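PDB 3HO7: OxyR from Porphyromonas gingivalis, which probably acts as a redox-sensitive, DNA-binding transcriptional activator of the LysR family, represented here by its regulatory domain. Local coordinates for residues F30-K35 with R211-S216; H43-Q48 with G59-A64; D78-E83 with Q205-L210. One frame throughout, in Å; residues are numbered along the deposited sequence.

Contact 1. Residues F30-K35 with R211-S216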
loop_
_atom_site.group_PDB
_atom_site.type_symbol
_atom_site.label_atom_id
_atom_site.label_comp_id
_atom_site.label_asym_id
_atom_site.label_seq_id
_atom_site.Cartn_x
_atom_site.Cartn_y
_atom_site.Cartn_z
ATOM N N PHE A 30 12.224 13.368 -1.274
ATOM C CA PHE A 30 13.452 12.778 -0.745
ATOM C C PHE A 30 14.722 13.435 -1.289
ATOM O O PHE A 30 15.617 13.792 -0.522
ATOM C CB PHE A 30 13.461 11.265 -0.974
ATOM C CG PHE A 30 12.732 10.492 0.089
ATOM C CD1 PHE A 30 11.882 11.142 0.972
ATOM C CD2 PHE A 30 12.881 9.120 0.197
ATOM C CE1 PHE A 30 11.207 10.438 1.954
ATOM C CE2 PHE A 30 12.206 8.409 1.175
ATOM C CZ PHE A 30 11.368 9.069 2.052
ATOM N N PRO A 31 14.803 13.594 -2.616
ATOM C CA PRO A 31 15.947 14.268 -3.225
ATOM C C PRO A 31 16.091 15.706 -2.733
ATOM O O PRO A 31 17.207 16.194 -2.565
ATOM C CB PRO A 31 15.609 14.247 -4.719
ATOM C CG PRO A 31 14.702 13.075 -4.879
ATOM C CD PRO A 31 13.880 13.046 -3.625
ATOM N N ILE A 32 14.967 16.376 -2.495
ATOM C CA ILE A 32 14.998 17.764 -2.043
ATOM C C ILE A 32 15.479 17.882 -0.597
ATOM O O ILE A 32 16.171 18.840 -0.244
ATOM C CB ILE A 32 13.628 18.448 -2.208
ATOM C CG1 ILE A 32 13.228 18.470 -3.685
ATOM C CG2 ILE A 32 13.663 19.858 -1.641
ATOM C CD1 ILE A 32 11.852 19.051 -3.943
ATOM N N TRP A 33 15.116 16.912 0.236
ATOM C CA TRP A 33 15.574 16.897 1.622
ATOM C C TRP A 33 17.085 16.733 1.683
ATOM O O TRP A 33 17.771 17.458 2.402
ATOM C CB TRP A 33 14.919 15.766 2.416
ATOM C CG TRP A 33 13.505 16.026 2.812
ATOM C CD1 TRP A 33 12.849 17.221 2.782
ATOM C CD2 TRP A 33 12.578 15.070 3.339
ATOM N NE1 TRP A 33 11.561 17.065 3.237
ATOM C CE2 TRP A 33 11.371 15.753 3.587
ATOM C CE3 TRP A 33 12.647 13.700 3.614
ATOM C CZ2 TRP A 33 10.242 15.114 4.099
ATOM C CZ3 TRP A 33 11.526 13.068 4.122
ATOM C CH2 TRP A 33 10.339 13.775 4.359
ATOM N N LYS A 34 17.593 15.766 0.927
ATOM C CA LYS A 34 19.017 15.474 0.918
ATOM C C LYS A 34 19.839 16.752 0.813
ATOM O O LYS A 34 20.769 16.968 1.590
ATOM C CB LYS A 34 19.364 14.535 -0.238
ATOM C CG LYS A 34 20.812 14.076 -0.235
ATOM C CD LYS A 34 21.125 13.279 1.021
ATOM C CE LYS A 34 20.240 12.043 1.116
ATOM N NZ LYS A 34 20.580 11.203 2.296
ATOM N N LYS A 35 19.485 17.597 -0.150
ATOM C CA LYS A 35 20.252 18.810 -0.420
ATOM C C LYS A 35 19.933 19.971 0.525
ATOM O O LYS A 35 20.824 20.732 0.897
ATOM C CB LYS A 35 20.087 19.241 -1.884
ATOM C CG LYS A 35 18.645 19.369 -2.345
ATOM C CD LYS A 35 18.567 19.856 -3.786
ATOM C CE LYS A 35 19.185 18.855 -4.753
ATOM N NZ LYS A 35 20.666 18.768 -4.606
ATOM N N ARG A 211 6.007 22.004 -0.381
ATOM C CA ARG A 211 5.269 22.739 -1.404
ATOM C C ARG A 211 6.067 22.834 -2.701
ATOM O O ARG A 211 5.501 22.782 -3.791
ATOM C CB ARG A 211 4.886 24.133 -0.907
ATOM C CG ARG A 211 3.980 24.134 0.311
ATOM C CD ARG A 211 3.531 25.541 0.654
ATOM N NE ARG A 211 2.771 26.143 -0.437
ATOM C CZ ARG A 211 2.486 27.438 -0.525
ATOM N NH1 ARG A 211 2.904 28.276 0.416
ATOM N NH2 ARG A 211 1.791 27.896 -1.555
ATOM N N SER A 212 7.385 22.965 -2.579
ATOM C CA SER A 212 8.251 23.052 -3.750
ATOM C C SER A 212 8.396 21.695 -4.431
ATOM O O SER A 212 9.003 21.586 -5.497
ATOM C CB SER A 212 9.631 23.586 -3.364
ATOM O OG SER A 212 10.453 22.547 -2.856
ATOM N N ALA A 213 7.846 20.662 -3.800
ATOM C CA ALA A 213 7.937 19.305 -4.326
ATOM C C ALA A 213 6.862 19.037 -5.372
ATOM O O ALA A 213 6.913 18.033 -6.081
ATOM C CB ALA A 213 7.844 18.291 -3.194
ATOM N N VAL A 214 5.892 19.939 -5.468
ATOM C CA VAL A 214 4.802 19.781 -6.426
ATOM C C VAL A 214 4.609 21.028 -7.288
ATOM O O VAL A 214 5.006 22.128 -6.901
ATOM C CB VAL A 214 3.478 19.421 -5.716
ATOM C CG1 VAL A 214 3.644 18.139 -4.915
ATOM C CG2 VAL A 214 3.026 20.561 -4.814
ATOM N N PRO A 215 4.002 20.853 -8.470
ATOM C CA PRO A 215 3.713 21.965 -9.370
ATOM C C PRO A 215 2.943 23.066 -8.649
ATOM O O PRO A 215 2.022 22.776 -7.884
ATOM C CB PRO A 215 2.842 21.320 -10.447
ATOM C CG PRO A 215 3.271 19.895 -10.463
ATOM C CD PRO A 215 3.572 19.561 -9.031
ATOM N N SER A 216 3.318 24.317 -8.898
ATOM C CA SER A 216 2.738 25.456 -8.190
ATOM C C SER A 216 1.230 25.582 -8.391
ATOM O O SER A 216 0.520 26.041 -7.498
ATOM C CB SER A 216 3.437 26.757 -8.596
ATOM O OG SER A 216 3.259 27.022 -9.975
#
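I32 and A213 bring the two backbones nearest each other, with 7.6 Å between I32 CA and A213 CA. F30-K35 is part of helix 22-36. The helix is kinked here: the N atoms of P31 and I32 make no bond to the preceding turn. K34 N to F30 O, 3.1 Å, is a helical bond within the segment. R211-S216 is the chain that leaves helix 200-211. Its first four residues form a type I beta turn, closed by a weak bond of 3.3 Å from V214 N to R211 O.

One methyl carries the contact. I32 is extended beyond CB, with CD1 anti to CA in the CA-CB-CG1-CD1 torsion (chi2 177°). This carries CD1 out to the turn. There I32 CD1 lies 3.9 Å from A213 CA and 4.1 Å from A213 CB. On the S212 side, I32 CD1 is 3.9 Å from S212 OG. The hydroxyl finds its polar partner just before the segment: S212 OG is hydrogen-bonded to L209 O near the end of helix 200-211.

A213 also packs on L25 and V29 of helix 22-36, and its carbonyl O bonds to R28 NH1. I32 packs further on L209. The same stretch of helix borders the second subunit, where F30 and P31 touch Q156 of that chain.

Across the two segments the contact is apolar and small, 92 Å² in all. S212 OG has one hydrogen bond to its own helix end and gives I32 CD1 van der Waals contact alone. The link between the segments is therefore one of shape and not of polar pairing.

Contact 2. Residues H43-Q48 with G59-A64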
loop_
_atom_site.group_PDB
_atom_site.type_symbol
_atom_site.label_atom_id
_atom_site.label_comp_id
_atom_site.label_asym_id
_atom_site.label_seq_id
_atom_site.Cartn_x
_atom_site.Cartn_y
_atom_site.Cartn_z
ATOM N N HIS A 43 13.356 10.589 10.284
ATOM C CA HIS A 43 12.663 9.317 10.441
ATOM C C HIS A 43 11.249 9.397 9.884
ATOM O O HIS A 43 10.364 9.987 10.500
ATOM C CB HIS A 43 12.626 8.898 11.912
ATOM C CG HIS A 43 13.889 8.251 12.386
ATOM N ND1 HIS A 43 15.035 8.965 12.661
ATOM C CD2 HIS A 43 14.184 6.953 12.637
ATOM C CE1 HIS A 43 15.984 8.135 13.058
ATOM N NE2 HIS A 43 15.493 6.908 13.053
ATOM N N VAL A 44 11.047 8.803 8.713
ATOM C CA VAL A 44 9.737 8.783 8.078
ATOM C C VAL A 44 8.939 7.570 8.531
ATOM O O VAL A 44 9.485 6.476 8.676
ATOM C CB VAL A 44 9.856 8.735 6.546
ATOM C CG1 VAL A 44 8.477 8.592 5.912
ATOM C CG2 VAL A 44 10.569 9.975 6.029
ATOM N N SER A 45 7.646 7.768 8.755
ATOM C CA SER A 45 6.762 6.670 9.116
ATOM C C SER A 45 5.384 6.872 8.501
ATOM O O SER A 45 4.853 7.982 8.502
ATOM C CB SER A 45 6.650 6.545 10.636
ATOM O OG SER A 45 6.211 7.761 11.215
ATOM N N GLU A 46 4.816 5.797 7.964
ATOM C CA GLU A 46 3.464 5.842 7.428
ATOM C C GLU A 46 2.452 5.490 8.512
ATOM O O GLU A 46 2.572 4.463 9.181
ATOM C CB GLU A 46 3.310 4.891 6.237
ATOM C CG GLU A 46 4.099 5.295 5.000
ATOM C CD GLU A 46 3.745 4.466 3.777
ATOM O OE1 GLU A 46 2.548 4.160 3.579
ATOM O OE2 GLU A 46 4.666 4.123 3.007
ATOM N N MET A 47 1.465 6.362 8.685
ATOM C CA MET A 47 0.361 6.117 9.602
ATOM C C MET A 47 -0.913 6.646 8.976
ATOM O O MET A 47 -0.874 7.559 8.153
ATOM C CB MET A 47 0.561 6.866 10.915
ATOM C CG MET A 47 1.883 6.655 11.607
ATOM S SD MET A 47 1.949 7.733 13.048
ATOM C CE MET A 47 3.586 7.364 13.672
ATOM N N GLN A 48 -2.045 6.086 9.380
ATOM C CA GLN A 48 -3.320 6.698 9.057
ATOM C C GLN A 48 -3.541 7.873 10.005
ATOM O O GLN A 48 -2.832 8.017 11.004
ATOM C CB GLN A 48 -4.454 5.676 9.147
ATOM C CG GLN A 48 -4.552 4.780 7.918
ATOM C CD GLN A 48 -5.309 3.499 8.186
ATOM O OE1 GLN A 48 -5.380 3.032 9.323
ATOM N NE2 GLN A 48 -5.872 2.916 7.135
ATOM N N GLY A 59 3.939 13.229 21.276
ATOM C CA GLY A 59 5.316 13.610 20.982
ATOM C C GLY A 59 6.120 12.500 20.331
ATOM O O GLY A 59 7.346 12.575 20.256
ATOM N N GLU A 60 5.426 11.464 19.871
ATOM C CA GLU A 60 6.061 10.352 19.169
ATOM C C GLU A 60 6.607 10.809 17.820
ATOM O O GLU A 60 7.586 10.259 17.314
ATOM C CB GLU A 60 5.063 9.208 18.968
ATOM C CG GLU A 60 5.637 7.995 18.247
ATOM C CD GLU A 60 4.601 6.906 18.014
ATOM O OE1 GLU A 60 3.471 7.037 18.528
ATOM O OE2 GLU A 60 4.918 5.917 17.318
ATOM N N ILE A 61 5.963 11.817 17.241
ATOM C CA ILE A 61 6.399 12.382 15.969
ATOM C C ILE A 61 6.334 13.906 16.011
ATOM O O ILE A 61 5.513 14.480 16.726
ATOM C CB ILE A 61 5.553 11.858 14.790
ATOM C CG1 ILE A 61 4.128 12.416 14.853
ATOM C CG2 ILE A 61 5.539 10.336 14.781
ATOM C CD1 ILE A 61 3.248 11.966 13.700
ATOM N N ASP A 62 7.204 14.555 15.245
ATOM C CA ASP A 62 7.297 16.011 15.248
ATOM C C ASP A 62 6.283 16.659 14.312
ATOM O O ASP A 62 5.719 17.706 14.626
ATOM C CB ASP A 62 8.712 16.451 14.864
ATOM C CG ASP A 62 9.749 16.034 15.886
ATOM O OD1 ASP A 62 9.431 16.036 17.095
ATOM O OD2 ASP A 62 10.884 15.710 15.483
ATOM N N MET A 63 6.067 16.035 13.159
ATOM C CA MET A 63 5.157 16.570 12.155
ATOM C C MET A 63 4.395 15.437 11.489
ATOM O O MET A 63 4.816 14.281 11.536
ATOM C CB MET A 63 5.929 17.359 11.093
ATOM C CG MET A 63 6.918 18.364 11.653
ATOM S SD MET A 63 7.915 19.169 10.382
ATOM C CE MET A 63 8.924 20.242 11.405
ATOM N N ALA A 64 3.275 15.772 10.860
ATOM C CA ALA A 64 2.496 14.781 10.136
ATOM C C ALA A 64 1.925 15.351 8.846
ATOM O O ALA A 64 1.335 16.433 8.838
ATOM C CB ALA A 64 1.380 14.231 11.016
#
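M47 and I61 meet inside a beta-alpha-beta crossover, in which strand 40-46 leads through helix 49-58 into strand 63-66. The two strands are not direct neighbours, since strand 11-17 runs between them and pairs parallel with both. The backbones therefore stay well apart: M47 CA and A64 CA, the nearest such pair, are 8.9 Å from each other.

Side chains make the contact. M47 is extended beyond CG (chi2 175°, chi3 -178°), which sends its terminal methyl across. M47 CE reaches I61 CG2 at 3.7 Å, and the two side chains run past each other in opposite directions. I61 CG2 also lies 4.4 Å from S45 OG, a loose contact. E60, exposed, reaches in on an extended chain. E60 OE2 is 4.1 Å from M47 CE, with no bond between them, while E60 OE1 is hydrogen-bonded to S55 OG of the helix. G59, with positive phi (100°), turns the chain out of helix 49-58 just before this point.

Helix 49-58 closes over the contact: M47 packs on C52 and S55, and I61 on S55. I61 also touches A16 on the intervening strand, and the backbone of M47 bonds to V17. V44 instead packs on L26 and W33 of helix 22-36. H43-S45 of strand 40-46 pairs in parallel with a strand of the second subunit, so the sheet continues across the interface.

Contact 3. Residues D78-E83 with Q205-L210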
loop_
_atom_site.group_PDB
_atom_site.type_symbol
_atom_site.label_atom_id
_atom_site.label_comp_id
_atom_site.label_asym_id
_atom_site.label_seq_id
_atom_site.Cartn_x
_atom_site.Cartn_y
_atom_site.Cartn_z
ATOM N N ASP A 78 -1.060 23.385 8.247
ATOM C CA ASP A 78 -0.910 24.385 7.204
ATOM C C ASP A 78 -1.065 23.732 5.839
ATOM O O ASP A 78 -0.660 22.586 5.638
ATOM C CB ASP A 78 0.459 25.058 7.309
ATOM C CG ASP A 78 0.606 25.883 8.572
ATOM O OD1 ASP A 78 -0.159 26.857 8.744
ATOM O OD2 ASP A 78 1.490 25.559 9.392
ATOM N N LEU A 79 -1.653 24.464 4.901
ATOM C CA LEU A 79 -1.873 23.945 3.562
ATOM C C LEU A 79 -0.557 23.712 2.828
ATOM O O LEU A 79 0.340 24.558 2.846
ATOM C CB LEU A 79 -2.765 24.897 2.761
ATOM C CG LEU A 79 -3.086 24.491 1.321
ATOM C CD1 LEU A 79 -3.827 23.156 1.291
ATOM C CD2 LEU A 79 -3.896 25.572 0.626
ATOM N N LEU A 80 -0.442 22.553 2.195
ATOM C CA LEU A 80 0.701 22.261 1.343
ATOM C C LEU A 80 0.266 22.322 -0.114
ATOM O O LEU A 80 0.871 23.023 -0.923
ATOM C CB LEU A 80 1.293 20.892 1.677
ATOM C CG LEU A 80 1.819 20.745 3.106
ATOM C CD1 LEU A 80 2.448 19.378 3.314
ATOM C CD2 LEU A 80 2.817 21.856 3.416
ATOM N N TYR A 81 -0.804 21.600 -0.437
ATOM C CA TYR A 81 -1.349 21.604 -1.789
ATOM C C TYR A 81 -2.698 20.897 -1.849
ATOM O O TYR A 81 -3.027 20.089 -0.975
ATOM C CB TYR A 81 -0.372 20.944 -2.766
ATOM C CG TYR A 81 -0.035 19.507 -2.433
ATOM C CD1 TYR A 81 -0.696 18.455 -3.056
ATOM C CD2 TYR A 81 0.949 19.204 -1.503
ATOM C CE1 TYR A 81 -0.386 17.139 -2.755
ATOM C CE2 TYR A 81 1.264 17.895 -1.193
ATOM C CZ TYR A 81 0.597 16.867 -1.821
ATOM O OH TYR A 81 0.918 15.565 -1.506
ATOM N N TYR A 82 -3.474 21.213 -2.881
ATOM C CA TYR A 82 -4.715 20.503 -3.157
ATOM C C TYR A 82 -4.428 19.395 -4.154
ATOM O O TYR A 82 -3.439 19.443 -4.880
ATOM C CB TYR A 82 -5.777 21.453 -3.714
ATOM C CG TYR A 82 -6.234 22.503 -2.731
ATOM C CD1 TYR A 82 -5.707 23.788 -2.764
ATOM C CD2 TYR A 82 -7.189 22.211 -1.766
ATOM C CE1 TYR A 82 -6.118 24.750 -1.865
ATOM C CE2 TYR A 82 -7.608 23.169 -0.862
ATOM C CZ TYR A 82 -7.068 24.438 -0.917
ATOM O OH TYR A 82 -7.474 25.400 -0.024
ATOM N N GLU A 83 -5.290 18.391 -4.190
ATOM C CA GLU A 83 -5.068 17.265 -5.076
ATOM C C GLU A 83 -6.394 16.662 -5.493
ATOM O O GLU A 83 -7.209 16.287 -4.651
ATOM C CB GLU A 83 -4.204 16.209 -4.391
ATOM C CG GLU A 83 -3.874 15.020 -5.273
ATOM C CD GLU A 83 -2.859 14.093 -4.636
ATOM O OE1 GLU A 83 -2.840 14.000 -3.393
ATOM O OE2 GLU A 83 -2.085 13.458 -5.378
ATOM N N GLN A 205 10.714 25.801 7.042
ATOM C CA GLN A 205 11.530 25.209 5.989
ATOM C C GLN A 205 10.831 23.992 5.391
ATOM O O GLN A 205 10.742 23.851 4.170
ATOM C CB GLN A 205 12.912 24.823 6.526
ATOM C CG GLN A 205 13.899 24.384 5.450
ATOM C CD GLN A 205 15.253 23.989 6.016
ATOM O OE1 GLN A 205 15.499 24.110 7.217
ATOM N NE2 GLN A 205 16.140 23.514 5.148
ATOM N N LEU A 206 10.331 23.116 6.257
ATOM C CA LEU A 206 9.616 21.927 5.804
ATOM C C LEU A 206 8.449 22.293 4.892
ATOM O O LEU A 206 8.318 21.754 3.794
ATOM C CB LEU A 206 9.125 21.098 6.994
ATOM C CG LEU A 206 10.009 19.925 7.429
ATOM C CD1 LEU A 206 9.921 18.774 6.434
ATOM C CD2 LEU A 206 11.450 20.372 7.616
ATOM N N ILE A 207 7.605 23.213 5.344
ATOM C CA ILE A 207 6.466 23.639 4.539
ATOM C C ILE A 207 6.920 24.059 3.144
ATOM O O ILE A 207 6.351 23.634 2.141
ATOM C CB ILE A 207 5.693 24.788 5.204
ATOM C CG1 ILE A 207 5.079 24.318 6.526
ATOM C CG2 ILE A 207 4.616 25.323 4.263
ATOM C CD1 ILE A 207 4.304 25.393 7.262
ATOM N N GLY A 208 7.954 24.890 3.085
ATOM C CA GLY A 208 8.493 25.332 1.807
ATOM C C GLY A 208 8.972 24.189 0.934
ATOM O O GLY A 208 8.671 24.138 -0.257
ATOM N N LEU A 209 9.717 23.261 1.529
ATOM C CA LEU A 209 10.288 22.150 0.773
ATOM C C LEU A 209 9.214 21.226 0.207
ATOM O O LEU A 209 9.294 20.792 -0.938
ATOM C CB LEU A 209 11.273 21.355 1.636
ATOM C CG LEU A 209 12.643 22.005 1.836
ATOM C CD1 LEU A 209 13.471 21.231 2.850
ATOM C CD2 LEU A 209 13.383 22.120 0.509
ATOM N N LEU A 210 8.207 20.927 1.015
ATOM C CA LEU A 210 7.128 20.064 0.560
ATOM C C LEU A 210 6.333 20.728 -0.561
ATOM O O LEU A 210 6.032 20.100 -1.576
ATOM C CB LEU A 210 6.218 19.682 1.730
ATOM C CG LEU A 210 6.842 18.731 2.753
ATOM C CD1 LEU A 210 5.991 18.664 4.013
ATOM C CD2 LEU A 210 7.023 17.343 2.155
#
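L80 sits between I207 and L210, giving one methyl to each. L80 CD1 meets L210 CD1 at 3.7 Å and L210 CB at 4.1 Å. L80 CD2 faces I207 CG2 at 4.0 Å, with the two side chains at about a right angle. I207 sends its other branch toward D78. CG1 lies beside the backbone N, and the chain is extended to CD1 (chi2 180°). I207 CD1 ends 3.5 Å from D78 OD2 and 3.9 Å from D78 CB. The methyl lies off the plane of the carboxylate, nearest D78 OD2. That carboxylate has its own charged partner: D78 OD2 forms a salt bridge with R203 NH2, one turn before I207 on helix 200-211.

Helix 200-211 packs here along a strand running almost in the same direction. The local axes make 6° and approach to 8.8 Å. The strand holds a classic beta bulge, with L80 and Y81 both opposite V189 of strand 184-194. Strands 75-89 and 184-194 pair antiparallel, and are probably the crossover strands that link the two subdomains in LysR-type regulatory domains.

Beyond the first shell, L80 rests on L191 of strand 184-194. L210 packs against V29 of helix 22-36, and Y81 against L25 of that helix.

Overall arrangement
All three contacts are partly buried and join through methyl groups. Contact 3 buries 224 Å², about twice what contact 1 or contact 2 buries alone. It sets a helix directly on a strand, with no exposed touching residue and no other chain. Contacts 1 and 2 border the second subunit, and each includes an exposed residue, S212 or E60. The oxygen beside the methyl is paired by a hydrogen bond in contact 1 and a salt bridge in contact 3; in contact 2, E60 bonds S55 through OE1, not the touching OE2. Contact 3 uses helix 200-211, and contact 1 the chain leaving it. W33 on V44 joins contacts 1 and 2; M63 on L206 joins 2 and 3.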